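Local coordinates for protein toll (Drosophila melanogaster, PDB 4LXR), which serves as the receptor for cleaved, activated Spätzle, switching on the Toll signalling pathway in dorsal-ventral patterning of the embryo and in antifungal defence, at residues A[81-93]-A[111-123]. Sequence-based numbering, arbitrary orientation.
Sequences MLPGHTPIASILD and GMNITRQHLDRLH. With NAG (2-acetamido-2-deoxy-beta-D-glucopyranose), chain I.
Two successive turns of the leucine-rich-repeat solenoid, near the N-terminal end of the Toll ectodomain, stack here through the segments that follow their strands, with His118 of one turn reaching into the backbone of the other. Its NE2 donates to Gly84 O at 2.8 Å, the donor lying in the plane of the Gly84 carbonyl, the oxygen 18° out of the ring plane; Thr86 O approaches the ring edge at CD2. Leu82 CD2 makes an off-centre CH-pi contact with the same ring, 4.3 Å from its centroid, while Thr115 OG1 sits over a ring face. Backbone joins in where Ile88 N donates to His118 O at 3.0 Å, and a water links that carbonyl to Ala89 N and Asp120 O. An alanine in place of His118 would remove the imidazole, which is likely to leave Gly84 O without this donor and a gap beside Leu82.

Leu82 also sends CD1 against Ile114 CB, 3.8 Å away, and Met112, bent at chi3 (-72°), brings SD to 3.5 Å from Gly84 CA. Farther along, Arg121 lays one guanidinium face over Ala89 CB. Its NH2 grips two acceptors, Ser90 OG in the guanidinium plane at 2.8 Å and Asp93 OD2 at 2.7 Å, the latter a salt bridge on the syn side of the carboxylate; a water joins Arg121 NE to Asp93 OD1.

Asn113 carries an N-linked glycan on ND2, its OD1 hydrogen-bonded to His137 N and Thr136 OG1. Inward, Leu82 and Ile88 touch Phe105 of strand 102-106, Ile114 meets Phe130 of strand 127-131, and Leu92 of helix 88-94 rests on Val75 of strand 74-78.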
ATOM      1  N   MET A  81     -15.997 -10.481  41.729  1.00 24.10           N
ATOM      2  CA  MET A  81     -17.067 -11.342  42.223  1.00 32.28           C
ATOM      3  C   MET A  81     -18.222 -10.490  42.682  1.00 30.10           C
ATOM      4  O   MET A  81     -18.018  -9.405  43.242  1.00 28.10           O
ATOM      5  CB  MET A  81     -16.570 -12.217  43.384  1.00 23.63           C
ATOM      6  CG  MET A  81     -15.416 -13.098  42.955  1.00 26.33           C
ATOM      7  SD  MET A  81     -14.774 -14.127  44.253  1.00 34.66           S
ATOM      8  CE  MET A  81     -16.155 -15.245  44.509  1.00 30.00           C
ATOM      9  N   LEU A  82     -19.436 -10.967  42.423  1.00 30.18           N
ATOM     10  CA  LEU A  82     -20.617 -10.338  42.993  1.00 22.90           C
ATOM     11  C   LEU A  82     -20.506 -10.427  44.509  1.00 31.61           C
ATOM     12  O   LEU A  82     -20.235 -11.501  45.067  1.00 37.77           O
ATOM     13  CB  LEU A  82     -21.899 -10.990  42.469  1.00 22.11           C
ATOM     14  CG  LEU A  82     -22.098 -10.676  40.982  1.00 26.63           C
ATOM     15  CD1 LEU A  82     -23.194 -11.566  40.352  1.00 21.55           C
ATOM     16  CD2 LEU A  82     -22.400  -9.188  40.794  1.00 18.71           C
ATOM     17  N   PRO A  83     -20.709  -9.289  45.184  1.00 31.53           N
ATOM     18  CA  PRO A  83     -20.361  -9.142  46.599  1.00 33.53           C
ATOM     19  C   PRO A  83     -21.393  -9.719  47.574  1.00 37.49           C
ATOM     20  O   PRO A  83     -21.776  -9.044  48.531  1.00 39.84           O
ATOM     21  CB  PRO A  83     -20.253  -7.624  46.758  1.00 29.05           C
ATOM     22  CG  PRO A  83     -21.183  -7.081  45.757  1.00 30.46           C
ATOM     23  CD  PRO A  83     -21.142  -8.014  44.586  1.00 28.05           C
ATOM     24  N   GLY A  84     -21.828 -10.951  47.345  1.00 37.84           N
ATOM     25  CA  GLY A  84     -22.787 -11.594  48.235  1.00 35.63           C
ATOM     26  C   GLY A  84     -24.121 -10.860  48.379  1.00 38.10           C
ATOM     27  O   GLY A  84     -24.717 -10.410  47.400  1.00 47.19           O
ATOM     28  N   HIS A  85     -24.589 -10.737  49.614  1.00 27.07           N
ATOM     29  CA  HIS A  85     -25.838 -10.045  49.899  1.00 35.01           C
ATOM     30  C   HIS A  85     -25.593  -8.574  50.211  1.00 32.97           C
ATOM     31  O   HIS A  85     -26.300  -7.972  51.011  1.00 40.53           O
ATOM     32  CB  HIS A  85     -26.544 -10.735  51.062  1.00 43.20           C
ATOM     33  CG  HIS A  85     -26.884 -12.164  50.781  1.00 54.27           C
ATOM     34  ND1 HIS A  85     -27.408 -12.577  49.572  1.00 58.56           N
ATOM     35  CD2 HIS A  85     -26.752 -13.280  51.535  1.00 58.70           C
ATOM     36  CE1 HIS A  85     -27.602 -13.883  49.602  1.00 64.75           C
ATOM     37  NE2 HIS A  85     -27.211 -14.334  50.782  1.00 66.55           N
ATOM     38  N   THR A  86     -24.576  -8.015  49.563  1.00 28.38           N
ATOM     39  CA  THR A  86     -24.161  -6.635  49.739  1.00 29.68           C
ATOM     40  C   THR A  86     -24.327  -5.878  48.409  1.00 27.70           C
ATOM     41  O   THR A  86     -23.994  -6.400  47.357  1.00 30.24           O
ATOM     42  CB  THR A  86     -22.676  -6.611  50.163  1.00 32.36           C
ATOM     43  OG1 THR A  86     -22.553  -7.163  51.480  1.00 39.47           O
ATOM     44  CG2 THR A  86     -22.100  -5.202  50.127  1.00 29.52           C
ATOM     45  N   PRO A  87     -24.857  -4.649  48.452  1.00 28.12           N
ATOM     46  CA  PRO A  87     -24.962  -3.869  47.207  1.00 21.57           C
ATOM     47  C   PRO A  87     -23.572  -3.502  46.626  1.00 24.40           C
ATOM     48  O   PRO A  87     -22.622  -3.293  47.387  1.00 24.62           O
ATOM     49  CB  PRO A  87     -25.709  -2.608  47.644  1.00 21.88           C
ATOM     50  CG  PRO A  87     -26.565  -3.099  48.907  1.00 22.42           C
ATOM     51  CD  PRO A  87     -25.624  -4.070  49.581  1.00 23.38           C
ATOM     52  N   ILE A  88     -23.466  -3.429  45.298  1.00 29.02           N
ATOM     53  CA  ILE A  88     -22.218  -3.014  44.643  1.00 23.69           C
ATOM     54  C   ILE A  88     -21.936  -1.583  45.075  1.00 30.87           C
ATOM     55  O   ILE A  88     -20.777  -1.186  45.192  1.00 26.90           O
ATOM     56  CB  ILE A  88     -22.287  -3.163  43.098  1.00 22.47           C
ATOM     57  CG1 ILE A  88     -22.350  -4.646  42.719  1.00 21.14           C
ATOM     58  CG2 ILE A  88     -21.052  -2.524  42.375  1.00 20.02           C
ATOM     59  CD1 ILE A  88     -22.832  -4.917  41.285  1.00 18.61           C
ATOM     60  N   ALA A  89     -23.003  -0.832  45.377  1.00 23.65           N
ATOM     61  CA  ALA A  89     -22.856   0.555  45.831  1.00 25.60           C
ATOM     62  C   ALA A  89     -21.970   0.654  47.077  1.00 36.24           C
ATOM     63  O   ALA A  89     -21.288   1.654  47.278  1.00 36.12           O
ATOM     64  CB  ALA A  89     -24.223   1.187  46.106  1.00 25.46           C
ATOM     65  N   SER A  90     -21.985  -0.384  47.913  1.00 34.83           N
ATOM     66  CA  SER A  90     -21.131  -0.411  49.095  1.00 27.56           C
ATOM     67  C   SER A  90     -19.632  -0.494  48.766  1.00 31.94           C
ATOM     68  O   SER A  90     -18.809   0.099  49.458  1.00 36.16           O
ATOM     69  CB  SER A  90     -21.550  -1.543  50.028  1.00 28.20           C
ATOM     70  OG  SER A  90     -22.786  -1.227  50.647  1.00 30.73           O
ATOM     71  N   ILE A  91     -19.271  -1.225  47.718  1.00 32.02           N
ATOM     72  CA  ILE A  91     -17.884  -1.189  47.245  1.00 38.01           C
ATOM     73  C   ILE A  91     -17.535   0.224  46.763  1.00 40.06           C
ATOM     74  O   ILE A  91     -16.496   0.783  47.138  1.00 35.95           O
ATOM     75  CB  ILE A  91     -17.626  -2.215  46.121  1.00 31.94           C
ATOM     76  CG1 ILE A  91     -17.664  -3.631  46.694  1.00 30.35           C
ATOM     77  CG2 ILE A  91     -16.280  -1.953  45.454  1.00 33.92           C
ATOM     78  CD1 ILE A  91     -18.102  -4.672  45.693  1.00 27.39           C
ATOM     79  N   LEU A  92     -18.428   0.813  45.970  1.00 32.83           N
ATOM     80  CA  LEU A  92     -18.214   2.164  45.454  1.00 31.30           C
ATOM     81  C   LEU A  92     -18.158   3.226  46.572  1.00 35.30           C
ATOM     82  O   LEU A  92     -17.316   4.144  46.516  1.00 38.99           O
ATOM     83  CB  LEU A  92     -19.252   2.519  44.376  1.00 31.21           C
ATOM     84  CG  LEU A  92     -19.421   1.521  43.217  1.00 30.07           C
ATOM     85  CD1 LEU A  92     -20.272   2.083  42.085  1.00 25.34           C
ATOM     86  CD2 LEU A  92     -18.091   1.029  42.680  1.00 35.29           C
ATOM     87  N   ASP A  93     -19.026   3.104  47.582  1.00 26.12           N
ATOM     88  CA  ASP A  93     -18.965   3.999  48.743  1.00 30.73           C
ATOM     89  C   ASP A  93     -17.591   3.919  49.401  1.00 35.35           C
ATOM     90  O   ASP A  93     -17.007   4.937  49.740  1.00 37.72           O
ATOM     91  CB  ASP A  93     -20.017   3.666  49.813  1.00 34.92           C
ATOM     92  CG  ASP A  93     -21.447   3.784  49.305  1.00 41.16           C
ATOM     93  OD1 ASP A  93     -21.677   4.494  48.310  1.00 42.36           O
ATOM     94  OD2 ASP A  93     -22.342   3.155  49.905  1.00 43.57           O
ATOM     95  N   GLY A 111     -19.266 -16.004  41.374  1.00 28.56           N
ATOM     96  CA  GLY A 111     -19.412 -16.565  42.711  1.00 23.33           C
ATOM     97  C   GLY A 111     -20.859 -16.864  43.062  1.00 31.99           C
ATOM     98  O   GLY A 111     -21.114 -17.616  43.992  1.00 36.41           O
ATOM     99  N   MET A 112     -21.789 -16.290  42.291  1.00 29.91           N
ATOM    100  CA  MET A 112     -23.232 -16.373  42.518  1.00 33.82           C
ATOM    101  C   MET A 112     -23.957 -15.748  41.313  1.00 34.53           C
ATOM    102  O   MET A 112     -23.322 -15.185  40.410  1.00 28.87           O
ATOM    103  CB  MET A 112     -23.616 -15.608  43.793  1.00 28.59           C
ATOM    104  CG  MET A 112     -23.451 -14.082  43.666  1.00 28.29           C
ATOM    105  SD  MET A 112     -23.668 -13.153  45.215  1.00 34.79           S
ATOM    106  CE  MET A 112     -25.464 -13.278  45.472  1.00 21.69           C
ATOM    107  N   ASN A 113     -25.281 -15.862  41.291  1.00 27.95           N
ATOM    108  CA  ASN A 113     -26.122 -15.148  40.314  1.00 21.05           C
ATOM    109  C   ASN A 113     -26.303 -13.688  40.737  1.00 19.66           C
ATOM    110  O   ASN A 113     -26.298 -13.379  41.929  1.00 21.19           O
ATOM    111  CB  ASN A 113     -27.507 -15.821  40.216  1.00 25.04           C
ATOM    112  CG  ASN A 113     -27.452 -17.229  39.605  1.00 29.71           C
ATOM    113  OD1 ASN A 113     -26.797 -17.439  38.583  1.00 36.35           O
ATOM    114  ND2 ASN A 113     -28.145 -18.190  40.230  1.00 56.96           N
ATOM    115  N   ILE A 114     -26.466 -12.780  39.778  1.00 18.39           N
ATOM    116  CA  ILE A 114     -26.746 -11.381  40.117  1.00 19.02           C
ATOM    117  C   ILE A 114     -28.142 -11.214  40.739  1.00 25.17           C
ATOM    118  O   ILE A 114     -29.067 -11.964  40.422  1.00 24.83           O
ATOM    119  CB  ILE A 114     -26.546 -10.440  38.864  1.00 19.59           C
ATOM    120  CG1 ILE A 114     -26.321  -8.983  39.276  1.00 22.69           C
ATOM    121  CG2 ILE A 114     -27.678 -10.601  37.881  1.00 16.94           C
ATOM    122  CD1 ILE A 114     -25.911  -8.060  38.097  1.00 16.69           C
ATOM    123  N   THR A 115     -28.289 -10.250  41.644  1.00 23.18           N
ATOM    124  CA  THR A 115     -29.576 -10.022  42.282  1.00 22.92           C
ATOM    125  C   THR A 115     -29.962  -8.554  42.209  1.00 27.97           C
ATOM    126  O   THR A 115     -29.111  -7.682  42.019  1.00 22.31           O
ATOM    127  CB  THR A 115     -29.577 -10.409  43.788  1.00 29.00           C
ATOM    128  OG1 THR A 115     -28.776  -9.473  44.517  1.00 30.26           O
ATOM    129  CG2 THR A 115     -29.062 -11.836  44.021  1.00 27.32           C
ATOM    130  N   ARG A 116     -31.248  -8.297  42.416  1.00 18.43           N
ATOM    131  CA  ARG A 116     -31.769  -6.947  42.558  1.00 20.30           C
ATOM    132  C   ARG A 116     -31.044  -6.166  43.666  1.00 22.41           C
ATOM    133  O   ARG A 116     -30.724  -4.987  43.502  1.00 22.95           O
ATOM    134  CB  ARG A 116     -33.277  -6.990  42.830  1.00 18.74           C
ATOM    135  CG  ARG A 116     -33.909  -5.625  42.939  1.00 19.32           C
ATOM    136  CD  ARG A 116     -35.253  -5.683  43.651  1.00 33.27           C
ATOM    137  NE  ARG A 116     -35.073  -5.820  45.097  1.00 47.84           N
ATOM    138  CZ  ARG A 116     -36.008  -6.245  45.945  1.00 43.48           C
ATOM    139  NH1 ARG A 116     -35.726  -6.330  47.245  1.00 45.79           N
ATOM    140  NH2 ARG A 116     -37.213  -6.592  45.499  1.00 28.46           N
ATOM    141  N   GLN A 117     -30.784  -6.817  44.794  1.00 20.12           N
ATOM    142  CA  GLN A 117     -30.013  -6.168  45.860  1.00 20.78           C
ATOM    143  C   GLN A 117     -28.674  -5.567  45.390  1.00 19.79           C
ATOM    144  O   GLN A 117     -28.246  -4.518  45.874  1.00 27.62           O
ATOM    145  CB  GLN A 117     -29.768  -7.143  47.014  1.00 22.63           C
ATOM    146  CG  GLN A 117     -29.041  -6.506  48.196  1.00 33.00           C
ATOM    147  CD  GLN A 117     -28.899  -7.450  49.377  1.00 44.13           C
ATOM    148  OE1 GLN A 117     -28.905  -7.025  50.535  1.00 50.02           O
ATOM    149  NE2 GLN A 117     -28.766  -8.738  49.087  1.00 49.03           N
ATOM    150  N   HIS A 118     -28.027  -6.210  44.426  1.00 28.25           N
ATOM    151  CA  HIS A 118     -26.736  -5.717  43.937  1.00 22.61           C
ATOM    152  C   HIS A 118     -26.811  -4.297  43.388  1.00 29.22           C
ATOM    153  O   HIS A 118     -25.803  -3.580  43.354  1.00 19.21           O
ATOM    154  CB  HIS A 118     -26.150  -6.683  42.906  1.00 23.21           C
ATOM    155  CG  HIS A 118     -25.691  -7.977  43.501  1.00 29.52           C
ATOM    156  ND1 HIS A 118     -25.739  -9.173  42.818  1.00 25.75           N
ATOM    157  CD2 HIS A 118     -25.184  -8.262  44.726  1.00 24.91           C
ATOM    158  CE1 HIS A 118     -25.259 -10.136  43.587  1.00 20.94           C
ATOM    159  NE2 HIS A 118     -24.917  -9.612  44.750  1.00 20.22           N
ATOM    160  N   LEU A 119     -28.005  -3.862  42.997  1.00 20.71           N
ATOM    161  CA  LEU A 119     -28.143  -2.523  42.429  1.00 20.89           C
ATOM    162  C   LEU A 119     -28.796  -1.518  43.374  1.00 24.97           C
ATOM    163  O   LEU A 119     -29.089  -0.399  42.958  1.00 27.53           O
ATOM    164  CB  LEU A 119     -28.888  -2.565  41.084  1.00 18.68           C
ATOM    165  CG  LEU A 119     -28.178  -3.243  39.904  1.00 26.05           C
ATOM    166  CD1 LEU A 119     -29.116  -3.306  38.715  1.00 16.88           C
ATOM    167  CD2 LEU A 119     -26.875  -2.492  39.512  1.00 17.70           C
ATOM    168  N   ASP A 120     -29.029  -1.909  44.633  1.00 24.83           N
ATOM    169  CA  ASP A 120     -29.508  -0.962  45.645  1.00 24.11           C
ATOM    170  C   ASP A 120     -28.634   0.308  45.649  1.00 25.17           C
ATOM    171  O   ASP A 120     -27.409   0.220  45.500  1.00 21.37           O
ATOM    172  CB  ASP A 120     -29.489  -1.589  47.046  1.00 22.12           C
ATOM    173  CG  ASP A 120     -30.607  -2.627  47.264  1.00 30.06           C
ATOM    174  OD1 ASP A 120     -31.497  -2.792  46.397  1.00 25.30           O
ATOM    175  OD2 ASP A 120     -30.598  -3.276  48.332  1.00 32.45           O
ATOM    176  N   ARG A 121     -29.269   1.473  45.802  1.00 26.96           N
ATOM    177  CA  ARG A 121     -28.589   2.779  45.788  1.00 29.34           C
ATOM    178  C   ARG A 121     -27.979   3.200  44.427  1.00 32.09           C
ATOM    179  O   ARG A 121     -27.402   4.281  44.306  1.00 30.53           O
ATOM    180  CB  ARG A 121     -27.561   2.888  46.929  1.00 25.98           C
ATOM    181  CG  ARG A 121     -28.094   2.373  48.276  1.00 27.24           C
ATOM    182  CD  ARG A 121     -27.289   2.924  49.467  1.00 33.41           C
ATOM    183  NE  ARG A 121     -25.877   2.525  49.437  1.00 30.01           N
ATOM    184  CZ  ARG A 121     -25.420   1.360  49.899  1.00 30.52           C
ATOM    185  NH1 ARG A 121     -26.251   0.462  50.425  1.00 32.80           N
ATOM    186  NH2 ARG A 121     -24.132   1.083  49.841  1.00 26.74           N
ATOM    187  N   LEU A 122     -28.134   2.370  43.400  1.00 20.69           N
ATOM    188  CA  LEU A 122     -27.686   2.746  42.060  1.00 24.92           C
ATOM    189  C   LEU A 122     -28.829   3.032  41.085  1.00 22.69           C
ATOM    190  O   LEU A 122     -28.651   2.915  39.861  1.00 27.05           O
ATOM    191  CB  LEU A 122     -26.733   1.686  41.480  1.00 19.52           C
ATOM    192  CG  LEU A 122     -25.427   1.638  42.285  1.00 30.39           C
ATOM    193  CD1 LEU A 122     -24.474   0.559  41.785  1.00 26.71           C
ATOM    194  CD2 LEU A 122     -24.769   2.993  42.257  1.00 34.76           C
ATOM    195  N   HIS A 123     -29.990   3.403  41.625  1.00 24.26           N
ATOM    196  CA  HIS A 123     -31.180   3.710  40.814  1.00 25.43           C
ATOM    197  C   HIS A 123     -31.016   4.994  39.990  1.00 23.26           C
ATOM    198  O   HIS A 123     -31.804   5.254  39.084  1.00 22.19           O
ATOM    199  CB  HIS A 123     -32.447   3.807  41.693  1.00 24.74           C
ATOM    200  CG  HIS A 123     -32.780   2.539  42.414  1.00 24.61           C
ATOM    201  ND1 HIS A 123     -32.085   1.363  42.215  1.00 31.47           N
ATOM    202  CD2 HIS A 123     -33.712   2.268  43.360  1.00 25.05           C
ATOM    203  CE1 HIS A 123     -32.585   0.421  42.998  1.00 19.88           C
ATOM    204  NE2 HIS A 123     -33.572   0.947  43.704  1.00 22.99           N
TER
HETATM  205  C1  NAG I2012     -28.558 -19.267  39.345  1.00 53.06           C
HETATM  206  C2  NAG I2012     -27.767 -20.380  40.046  1.00 55.19           C
HETATM  207  C3  NAG I2012     -28.182 -21.764  39.522  1.00 63.57           C
HETATM  208  C4  NAG I2012     -29.698 -21.932  39.488  1.00 63.70           C
HETATM  209  C5  NAG I2012     -30.350 -20.756  38.776  1.00 61.25           C
HETATM  210  C6  NAG I2012     -31.862 -20.821  38.792  1.00 64.29           C
HETATM  211  C7  NAG I2012     -25.466 -19.992  40.834  1.00 58.08           C
HETATM  212  C8  NAG I2012     -26.027 -20.032  42.227  1.00 57.26           C
HETATM  213  N2  NAG I2012     -26.342 -20.175  39.842  1.00 57.35           N
HETATM  214  O3  NAG I2012     -27.610 -22.768  40.355  1.00 60.41           O
HETATM  215  O4  NAG I2012     -30.039 -23.126  38.791  1.00 61.69           O
HETATM  216  O5  NAG I2012     -29.967 -19.540  39.434  1.00 63.98           O
HETATM  217  O6  NAG I2012     -32.439 -19.810  39.612  1.00 67.02           O
HETATM  218  O7  NAG I2012     -24.271 -19.808  40.616  1.00 52.86           O
HETATM  219  O   HOH W   1     -27.995 -10.384  47.045  1.00 42.99           O
HETATM  220  O   HOH W   2     -25.531  -1.232  44.326  1.00 23.33           O
HETATM  221  O   HOH W   3     -25.833  -1.530  52.204  1.00 39.45           O
HETATM  222  O   HOH W   4     -24.476   4.599  47.961  1.00 43.59           O